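Local coordinates for protein putative short-chain dehydrogenase/reductase (Burkholderia xenovorans, PDB 5JY1) that binds NAD as a member of the short-chain dehydrogenase/reductase family and is probably an oxidoreductase, perhaps acting on 3-oxoacyl-type substrates, at residues W143-N148 with E241-V246. Numbering follows the deposited sequence.
Sequences WGRIVN and EMSRFV
Trp143 NE1 donates a hydrogen bond to Glu241 OE2 at 2.8 Å, with an N-H...O angle of 157°. The oxygen sits close to the indole plane at the ring edge, whereas the N-H reaches it from above the carboxylate plane, the two flat groups being turned 69° apart. Although the CA-CB bond of Glu241 points away from segment 143-148, a bend at chi2 (-75°) swings the carboxylate back to the indole. Glu241 OE1, the other carboxylate oxygen, lies 3.7 Å from Arg145 NH2, a long salt bridge, and accepts a hydrogen bond from Arg244 NE at 3.1 Å, part of a salt bridge within the loop. One carboxylate thus stands among two guanidinium groups and an indole N-H, which would be expected to stabilise its negative charge.

The guanidinium of Arg145 is held in several ways. One face lies over Trp143, whose CZ2 is 3.7 Å above the guanidinium plane, while Arg145 NH1 donates a hydrogen bond to Gly144 O at 3.0 Å. Arg145 NE is bound by the carbonyl of Ser240, and Arg145 NH2 packs against Arg244 CB at 3.5 Å.

In this Rossmann-type fold, a parallel sheet of order 3-2-1-4-5-6-7, strand 144-149 is the fifth strand; the contact joins the first residues of the strand, and Trp143 just ahead of it, to the loop between helix 227-239 and the last strand, 250-253, away from the residues that bind NAD.

Behind the first shell, a type I turn from Ser243 to Val246, closed by Val246 N to Ser243 O at 2.9 Å, shapes the loop, and Ser243 OG is bonded to Phe237 O of the preceding helix. Arg244 NH1 forms a salt bridge with Asp230 of the second subunit, and Arg15 makes a cation-pi interaction with Trp143.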
loop_
_atom_site.group_PDB
_atom_site.type_symbol
_atom_site.label_atom_id
_atom_site.label_comp_id
_atom_site.label_asym_id
_atom_site.label_seq_id
_atom_site.Cartn_x
_atom_site.Cartn_y
_atom_site.Cartn_z
ATOM N N TRP A 143 18.213 15.223 -17.493
ATOM C CA TRP A 143 17.054 15.862 -16.865
ATOM C C TRP A 143 15.799 15.318 -17.527
ATOM O O TRP A 143 15.654 15.417 -18.750
ATOM C CB TRP A 143 17.121 17.401 -17.005
ATOM C CG TRP A 143 16.297 18.181 -15.964
ATOM C CD1 TRP A 143 16.774 18.813 -14.852
ATOM C CD2 TRP A 143 14.872 18.423 -15.979
ATOM N NE1 TRP A 143 15.740 19.413 -14.163
ATOM C CE2 TRP A 143 14.567 19.197 -14.836
ATOM C CE3 TRP A 143 13.833 18.057 -16.838
ATOM C CZ2 TRP A 143 13.264 19.608 -14.532
ATOM C CZ3 TRP A 143 12.542 18.463 -16.544
ATOM C CH2 TRP A 143 12.265 19.238 -15.395
ATOM N N GLY A 144 14.878 14.780 -16.733
ATOM C CA GLY A 144 13.629 14.300 -17.287
ATOM C C GLY A 144 12.555 14.181 -16.232
ATOM O O GLY A 144 12.838 13.933 -15.056
ATOM N N ARG A 145 11.307 14.363 -16.665
ATOM C CA ARG A 145 10.126 14.159 -15.830
ATOM C C ARG A 145 9.119 13.368 -16.643
ATOM O O ARG A 145 8.692 13.821 -17.711
ATOM C CB ARG A 145 9.508 15.491 -15.380
ATOM C CG ARG A 145 10.443 16.367 -14.577
ATOM C CD ARG A 145 10.547 15.856 -13.140
ATOM N NE ARG A 145 11.306 16.746 -12.271
ATOM C CZ ARG A 145 12.629 16.736 -12.126
ATOM N NH1 ARG A 145 13.385 15.876 -12.804
ATOM N NH2 ARG A 145 13.197 17.602 -11.289
ATOM N N ILE A 146 8.747 12.185 -16.154
ATOM C CA ILE A 146 7.725 11.371 -16.798
ATOM C C ILE A 146 6.551 11.252 -15.838
ATOM O O ILE A 146 6.737 10.885 -14.671
ATOM C CB ILE A 146 8.271 9.986 -17.195
ATOM C CG1 ILE A 146 9.410 10.168 -18.212
ATOM C CG2 ILE A 146 7.155 9.099 -17.769
ATOM C CD1 ILE A 146 10.141 8.875 -18.592
ATOM N N VAL A 147 5.355 11.581 -16.324
ATOM C CA VAL A 147 4.124 11.536 -15.529
ATOM C C VAL A 147 3.194 10.543 -16.206
ATOM O O VAL A 147 2.696 10.809 -17.309
ATOM C CB VAL A 147 3.446 12.914 -15.432
ATOM C CG1 VAL A 147 2.257 12.868 -14.461
ATOM C CG2 VAL A 147 4.439 14.014 -15.032
ATOM N N ASN A 148 2.945 9.408 -15.555
ATOM C CA ASN A 148 2.006 8.424 -16.070
ATOM C C ASN A 148 0.681 8.543 -15.327
ATOM O O ASN A 148 0.610 9.097 -14.232
ATOM C CB ASN A 148 2.571 7.007 -15.929
ATOM C CG ASN A 148 3.784 6.793 -16.800
ATOM O OD1 ASN A 148 3.896 7.398 -17.866
ATOM N ND2 ASN A 148 4.705 5.938 -16.355
ATOM N N GLU A 241 10.941 21.273 -10.946
ATOM C CA GLU A 241 11.964 21.061 -9.929
ATOM C C GLU A 241 11.366 20.843 -8.549
ATOM O O GLU A 241 12.078 20.377 -7.650
ATOM C CB GLU A 241 12.948 22.235 -9.879
ATOM C CG GLU A 241 13.843 22.375 -11.086
ATOM C CD GLU A 241 14.982 21.344 -11.169
ATOM O OE1 GLU A 241 15.153 20.511 -10.255
ATOM O OE2 GLU A 241 15.736 21.397 -12.159
ATOM N N MET A 242 10.084 21.166 -8.349
ATOM C CA MET A 242 9.490 20.978 -7.026
ATOM C C MET A 242 9.519 19.518 -6.599
ATOM O O MET A 242 9.574 19.224 -5.398
ATOM C CB MET A 242 8.052 21.488 -7.003
ATOM C CG MET A 242 7.905 22.963 -7.307
ATOM S SD MET A 242 6.173 23.464 -7.157
ATOM C CE MET A 242 5.941 23.435 -5.371
ATOM N N SER A 243 9.443 18.596 -7.558
ATOM C CA SER A 243 9.429 17.166 -7.283
ATOM C C SER A 243 10.773 16.508 -7.572
ATOM O O SER A 243 10.822 15.292 -7.783
ATOM C CB SER A 243 8.331 16.491 -8.099
ATOM O OG SER A 243 8.593 16.660 -9.485
ATOM N N ARG A 244 11.864 17.290 -7.563
ATOM C CA ARG A 244 13.182 16.787 -7.936
ATOM C C ARG A 244 13.679 15.670 -7.027
ATOM O O ARG A 244 14.613 14.955 -7.410
ATOM C CB ARG A 244 14.202 17.935 -7.936
ATOM C CG ARG A 244 14.493 18.460 -6.528
ATOM C CD ARG A 244 15.037 19.867 -6.512
ATOM N NE ARG A 244 16.228 20.035 -7.340
ATOM C CZ ARG A 244 17.475 19.966 -6.882
ATOM N NH1 ARG A 244 17.708 19.714 -5.597
ATOM N NH2 ARG A 244 18.494 20.152 -7.713
ATOM N N PHE A 245 13.099 15.503 -5.830
ATOM C CA PHE A 245 13.502 14.430 -4.926
ATOM C C PHE A 245 12.400 13.386 -4.743
ATOM O O PHE A 245 12.456 12.589 -3.799
ATOM C CB PHE A 245 13.935 15.015 -3.573
ATOM C CG PHE A 245 14.965 14.176 -2.825
ATOM C CD1 PHE A 245 16.112 13.705 -3.463
ATOM C CD2 PHE A 245 14.803 13.905 -1.465
ATOM C CE1 PHE A 245 17.063 12.955 -2.762
ATOM C CE2 PHE A 245 15.750 13.150 -0.757
ATOM C CZ PHE A 245 16.877 12.675 -1.405
ATOM N N VAL A 246 11.421 13.354 -5.653
ATOM C CA VAL A 246 10.288 12.425 -5.614
ATOM C C VAL A 246 10.330 11.564 -6.874
ATOM O O VAL A 246 10.256 12.092 -7.987
ATOM C CB VAL A 246 8.948 13.178 -5.543
ATOM C CG1 VAL A 246 7.771 12.187 -5.420
ATOM C CG2 VAL A 246 8.934 14.176 -4.396
#